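Local structure of 2-hydroxyisobutyryl-CoA mutase large subunit (Aquincola tertiaricarbonis, 4R3U) at residues A268-N280 against L316-F328. The protein isomerises 2-hydroxyisobutyryl-CoA and (S)-3-hydroxybutyryl-CoA, working with a small cobalamin-binding subunit as a B12-dependent mutase. Sequence-based numbering, arbitrary orientation.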
loop_
_atom_site.group_PDB
_atom_site.type_symbol
_atom_site.label_atom_id
_atom_site.label_comp_id
_atom_site.label_asym_id
_atom_site.label_seq_id
_atom_site.Cartn_x
_atom_site.Cartn_y
_atom_site.Cartn_z
ATOM N N ALA A 268 -22.476 -7.736 -2.981
ATOM C CA ALA A 268 -23.240 -6.615 -3.524
ATOM C C ALA A 268 -24.726 -6.943 -3.689
ATOM O O ALA A 268 -25.584 -6.243 -3.141
ATOM C CB ALA A 268 -22.637 -6.167 -4.864
ATOM N N ALA A 269 -25.030 -8.015 -4.426
ATOM C CA ALA A 269 -26.410 -8.428 -4.710
ATOM C C ALA A 269 -27.218 -8.879 -3.508
ATOM O O ALA A 269 -28.373 -8.499 -3.406
ATOM C CB ALA A 269 -26.430 -9.491 -5.791
ATOM N N PHE A 270 -26.627 -9.669 -2.586
ATOM C CA PHE A 270 -27.356 -10.153 -1.398
ATOM C C PHE A 270 -27.656 -9.029 -0.395
ATOM O O PHE A 270 -28.693 -9.077 0.267
ATOM C CB PHE A 270 -26.657 -11.361 -0.747
ATOM C CG PHE A 270 -26.431 -12.590 -1.617
ATOM C CD1 PHE A 270 -27.018 -12.698 -2.877
ATOM C CD2 PHE A 270 -25.665 -13.651 -1.158
ATOM C CE1 PHE A 270 -26.820 -13.826 -3.662
ATOM C CE2 PHE A 270 -25.511 -14.801 -1.932
ATOM C CZ PHE A 270 -26.071 -14.869 -3.183
ATOM N N THR A 271 -26.803 -7.986 -0.355
ATOM C CA THR A 271 -26.991 -6.815 0.495
ATOM C C THR A 271 -28.153 -5.994 -0.062
ATOM O O THR A 271 -29.025 -5.548 0.710
ATOM C CB THR A 271 -25.694 -5.999 0.618
ATOM O OG1 THR A 271 -24.653 -6.862 1.050
ATOM C CG2 THR A 271 -25.816 -4.849 1.610
ATOM N N LEU A 272 -28.181 -5.819 -1.394
ATOM C CA LEU A 272 -29.282 -5.127 -2.049
ATOM C C LEU A 272 -30.608 -5.887 -1.898
ATOM O O LEU A 272 -31.638 -5.250 -1.661
ATOM C CB LEU A 272 -28.951 -4.779 -3.500
ATOM C CG LEU A 272 -27.876 -3.691 -3.658
ATOM C CD1 LEU A 272 -27.645 -3.364 -5.106
ATOM C CD2 LEU A 272 -28.225 -2.422 -2.869
ATOM N N ALA A 273 -30.566 -7.247 -1.912
ATOM C CA ALA A 273 -31.755 -8.103 -1.689
ATOM C C ALA A 273 -32.357 -7.822 -0.305
ATOM O O ALA A 273 -33.576 -7.695 -0.172
ATOM C CB ALA A 273 -31.386 -9.575 -1.836
ATOM N N ASN A 274 -31.485 -7.672 0.708
ATOM C CA ASN A 274 -31.828 -7.352 2.099
ATOM C C ASN A 274 -32.418 -5.946 2.215
ATOM O O ASN A 274 -33.430 -5.774 2.901
ATOM C CB ASN A 274 -30.608 -7.523 3.006
ATOM C CG ASN A 274 -30.288 -8.976 3.306
ATOM O OD1 ASN A 274 -31.107 -9.882 3.087
ATOM N ND2 ASN A 274 -29.123 -9.232 3.894
ATOM N N LEU A 275 -31.835 -4.963 1.490
ATOM C CA LEU A 275 -32.343 -3.592 1.454
ATOM C C LEU A 275 -33.815 -3.574 1.005
ATOM O O LEU A 275 -34.646 -2.955 1.674
ATOM C CB LEU A 275 -31.491 -2.685 0.530
ATOM C CG LEU A 275 -32.181 -1.391 0.043
ATOM C CD1 LEU A 275 -32.176 -0.307 1.111
ATOM C CD2 LEU A 275 -31.583 -0.914 -1.236
ATOM N N ILE A 276 -34.124 -4.245 -0.110
ATOM C CA ILE A 276 -35.474 -4.305 -0.663
ATOM C C ILE A 276 -36.496 -4.803 0.381
ATOM O O ILE A 276 -37.526 -4.159 0.578
ATOM C CB ILE A 276 -35.486 -5.096 -1.998
ATOM C CG1 ILE A 276 -34.827 -4.257 -3.112
ATOM C CG2 ILE A 276 -36.941 -5.575 -2.374
ATOM C CD1 ILE A 276 -34.160 -5.087 -4.221
ATOM N N THR A 277 -36.157 -5.892 1.096
ATOM C CA THR A 277 -36.984 -6.492 2.148
ATOM C C THR A 277 -37.293 -5.461 3.236
ATOM O O THR A 277 -38.457 -5.313 3.617
ATOM C CB THR A 277 -36.288 -7.742 2.682
ATOM O OG1 THR A 277 -35.847 -8.515 1.575
ATOM C CG2 THR A 277 -37.172 -8.585 3.577
ATOM N N TYR A 278 -36.263 -4.731 3.695
ATOM C CA TYR A 278 -36.334 -3.701 4.734
ATOM C C TYR A 278 -37.206 -2.524 4.348
ATOM O O TYR A 278 -38.047 -2.113 5.150
ATOM C CB TYR A 278 -34.914 -3.236 5.148
ATOM C CG TYR A 278 -34.109 -4.244 5.961
ATOM C CD1 TYR A 278 -34.698 -4.962 7.007
ATOM C CD2 TYR A 278 -32.742 -4.413 5.744
ATOM C CE1 TYR A 278 -33.960 -5.860 7.775
ATOM C CE2 TYR A 278 -31.993 -5.320 6.500
ATOM C CZ TYR A 278 -32.602 -6.023 7.533
ATOM O OH TYR A 278 -31.897 -6.908 8.315
ATOM N N VAL A 279 -37.035 -1.999 3.128
ATOM C CA VAL A 279 -37.798 -0.865 2.605
ATOM C C VAL A 279 -39.277 -1.209 2.525
ATOM O O VAL A 279 -40.125 -0.386 2.909
ATOM C CB VAL A 279 -37.247 -0.343 1.250
ATOM C CG1 VAL A 279 -38.089 0.828 0.725
ATOM C CG2 VAL A 279 -35.787 0.071 1.383
ATOM N N ASN A 280 -39.582 -2.439 2.061
ATOM C CA ASN A 280 -40.958 -2.953 1.968
ATOM C C ASN A 280 -41.616 -3.037 3.355
ATOM O O ASN A 280 -42.766 -2.626 3.509
ATOM C CB ASN A 280 -40.984 -4.316 1.279
ATOM C CG ASN A 280 -40.703 -4.290 -0.210
ATOM O OD1 ASN A 280 -41.062 -3.362 -0.933
ATOM N ND2 ASN A 280 -40.110 -5.354 -0.718
ATOM N N LEU A 316 -22.617 -0.618 -6.874
ATOM C CA LEU A 316 -23.557 -0.618 -5.739
ATOM C C LEU A 316 -24.282 0.710 -5.632
ATOM O O LEU A 316 -25.500 0.721 -5.493
ATOM C CB LEU A 316 -22.811 -0.908 -4.417
ATOM C CG LEU A 316 -22.607 -2.376 -4.096
ATOM C CD1 LEU A 316 -21.449 -2.563 -3.149
ATOM C CD2 LEU A 316 -23.885 -2.993 -3.559
ATOM N N ARG A 317 -23.543 1.838 -5.728
ATOM C CA ARG A 317 -24.119 3.183 -5.664
ATOM C C ARG A 317 -25.110 3.422 -6.775
ATOM O O ARG A 317 -26.152 4.035 -6.518
ATOM C CB ARG A 317 -23.031 4.256 -5.686
ATOM C CG ARG A 317 -22.532 4.645 -4.300
ATOM C CD ARG A 317 -21.874 6.015 -4.274
ATOM N NE ARG A 317 -20.692 6.046 -5.136
ATOM C CZ ARG A 317 -19.452 5.788 -4.732
ATOM N NH1 ARG A 317 -19.199 5.559 -3.451
ATOM N NH2 ARG A 317 -18.454 5.792 -5.599
ATOM N N ARG A 318 -24.795 2.946 -8.013
ATOM C CA ARG A 318 -25.650 3.103 -9.201
ATOM C C ARG A 318 -26.925 2.271 -9.085
ATOM O O ARG A 318 -28.011 2.784 -9.353
ATOM C CB ARG A 318 -24.879 2.769 -10.496
ATOM C CG ARG A 318 -25.665 3.052 -11.786
ATOM C CD ARG A 318 -24.746 3.410 -12.920
ATOM N NE ARG A 318 -24.264 2.231 -13.624
ATOM C CZ ARG A 318 -23.154 2.180 -14.354
ATOM N NH1 ARG A 318 -22.834 1.072 -15.002
ATOM N NH2 ARG A 318 -22.359 3.238 -14.449
ATOM N N CYS A 319 -26.783 0.989 -8.684
ATOM C CA CYS A 319 -27.870 0.024 -8.481
ATOM C C CYS A 319 -28.836 0.525 -7.411
ATOM O O CYS A 319 -30.051 0.541 -7.627
ATOM C CB CYS A 319 -27.306 -1.352 -8.132
ATOM S SG CYS A 319 -26.432 -2.164 -9.493
ATOM N N TYR A 320 -28.274 0.995 -6.288
ATOM C CA TYR A 320 -29.019 1.554 -5.177
ATOM C C TYR A 320 -29.844 2.758 -5.608
ATOM O O TYR A 320 -31.027 2.809 -5.275
ATOM C CB TYR A 320 -28.075 1.944 -4.030
ATOM C CG TYR A 320 -28.788 2.628 -2.879
ATOM C CD1 TYR A 320 -29.597 1.904 -2.006
ATOM C CD2 TYR A 320 -28.659 3.999 -2.669
ATOM C CE1 TYR A 320 -30.247 2.524 -0.937
ATOM C CE2 TYR A 320 -29.300 4.629 -1.608
ATOM C CZ TYR A 320 -30.097 3.886 -0.748
ATOM O OH TYR A 320 -30.735 4.500 0.295
ATOM N N ALA A 321 -29.224 3.723 -6.345
ATOM C CA ALA A 321 -29.926 4.912 -6.847
ATOM C C ALA A 321 -31.133 4.511 -7.699
ATOM O O ALA A 321 -32.250 4.986 -7.436
ATOM C CB ALA A 321 -28.991 5.779 -7.654
ATOM N N LYS A 322 -30.903 3.585 -8.678
ATOM C CA LYS A 322 -31.917 3.099 -9.608
ATOM C C LYS A 322 -33.084 2.415 -8.907
ATOM O O LYS A 322 -34.225 2.659 -9.280
ATOM C CB LYS A 322 -31.288 2.220 -10.702
ATOM C CG LYS A 322 -30.466 3.029 -11.692
ATOM C CD LYS A 322 -29.692 2.188 -12.698
ATOM C CE LYS A 322 -29.116 3.092 -13.770
ATOM N NZ LYS A 322 -28.531 2.327 -14.902
ATOM N N ILE A 323 -32.793 1.598 -7.872
ATOM C CA ILE A 323 -33.788 0.845 -7.083
ATOM C C ILE A 323 -34.688 1.814 -6.320
ATOM O O ILE A 323 -35.909 1.717 -6.414
ATOM C CB ILE A 323 -33.093 -0.184 -6.138
ATOM C CG1 ILE A 323 -32.427 -1.336 -6.936
ATOM C CG2 ILE A 323 -34.052 -0.736 -5.090
ATOM C CD1 ILE A 323 -31.328 -2.154 -6.072
ATOM N N MET A 324 -34.076 2.747 -5.574
ATOM C CA MET A 324 -34.764 3.757 -4.769
ATOM C C MET A 324 -35.661 4.673 -5.607
ATOM O O MET A 324 -36.835 4.857 -5.259
ATOM C CB MET A 324 -33.753 4.541 -3.906
ATOM C CG MET A 324 -32.988 3.660 -2.908
ATOM S SD MET A 324 -33.983 2.474 -1.925
ATOM C CE MET A 324 -34.623 3.521 -0.739
ATOM N N LYS A 325 -35.149 5.159 -6.751
ATOM C CA LYS A 325 -35.906 5.997 -7.669
ATOM C C LYS A 325 -36.969 5.217 -8.417
ATOM O O LYS A 325 -38.144 5.577 -8.337
ATOM C CB LYS A 325 -34.985 6.727 -8.674
ATOM C CG LYS A 325 -35.720 7.811 -9.475
ATOM C CD LYS A 325 -35.039 8.144 -10.796
ATOM C CE LYS A 325 -35.340 9.553 -11.196
ATOM N NZ LYS A 325 -34.326 10.077 -12.146
ATOM N N GLU A 326 -36.555 4.181 -9.183
ATOM C CA GLU A 326 -37.454 3.415 -10.047
ATOM C C GLU A 326 -38.384 2.462 -9.353
ATOM O O GLU A 326 -39.575 2.437 -9.693
ATOM C CB GLU A 326 -36.714 2.738 -11.210
ATOM C CG GLU A 326 -35.928 3.689 -12.115
ATOM C CD GLU A 326 -36.630 4.795 -12.894
ATOM O OE1 GLU A 326 -37.791 4.591 -13.324
ATOM O OE2 GLU A 326 -35.980 5.837 -13.145
ATOM N N ARG A 327 -37.871 1.682 -8.384
ATOM C CA ARG A 327 -38.673 0.689 -7.677
ATOM C C ARG A 327 -39.433 1.264 -6.473
ATOM O O ARG A 327 -40.558 0.848 -6.215
ATOM C CB ARG A 327 -37.791 -0.507 -7.271
ATOM C CG ARG A 327 -38.564 -1.704 -6.718
ATOM C CD ARG A 327 -37.696 -2.545 -5.805
ATOM N NE ARG A 327 -38.461 -3.668 -5.283
ATOM C CZ ARG A 327 -38.304 -4.919 -5.697
ATOM N NH1 ARG A 327 -39.055 -5.882 -5.203
ATOM N NH2 ARG A 327 -37.332 -5.228 -6.547
ATOM N N PHE A 328 -38.822 2.171 -5.714
ATOM C CA PHE A 328 -39.517 2.686 -4.546
ATOM C C PHE A 328 -40.212 4.025 -4.739
ATOM O O PHE A 328 -41.041 4.408 -3.907
ATOM C CB PHE A 328 -38.651 2.591 -3.274
ATOM C CG PHE A 328 -38.303 1.155 -2.931
ATOM C CD1 PHE A 328 -39.299 0.238 -2.582
ATOM C CD2 PHE A 328 -36.991 0.705 -3.003
ATOM C CE1 PHE A 328 -38.977 -1.099 -2.287
ATOM C CE2 PHE A 328 -36.666 -0.629 -2.695
ATOM C CZ PHE A 328 -37.657 -1.517 -2.336
#
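V279 turns CG1 anti to its own nitrogen (chi1 179°), and F328, with CG anti to its carbonyl carbon (chi1 -62°), swings its ring in from the opposite direction to meet that methyl. The result is a CH-pi contact: CG1 of V279 sits 3.5 Å from the centroid of the F328 ring, almost directly over its centre. CD of R327 covers the other face near the rim, while OD1 of N280 comes in at the ring edge, 3.4 Å from CE1 of F328. At CZ the rim of F328 also meets CG1 of I276 (4.0 Å). The extended R327 chain carries its guanidinium across I276, whose CG2 lies over one face, 3.5 Å from NH1 of R327. Replacing F328 by alanine would probably leave the V279 methyl without its ring and open a gap beside I276. Toward the N-terminal ends of both segments, CD2 of L275 meets the edge of the Y320 ring at CD1 (3.5 Å), L272 reaches CB of C319 with CD1, and CB of A268 packs on CD2 of L316. Segments 268-280 and 316-327 run in the same sense, 24° apart. Their parent helices, 264-283 and 306-327, flank strand 298-302 in sequence and are successive outer helices of the TIM barrel.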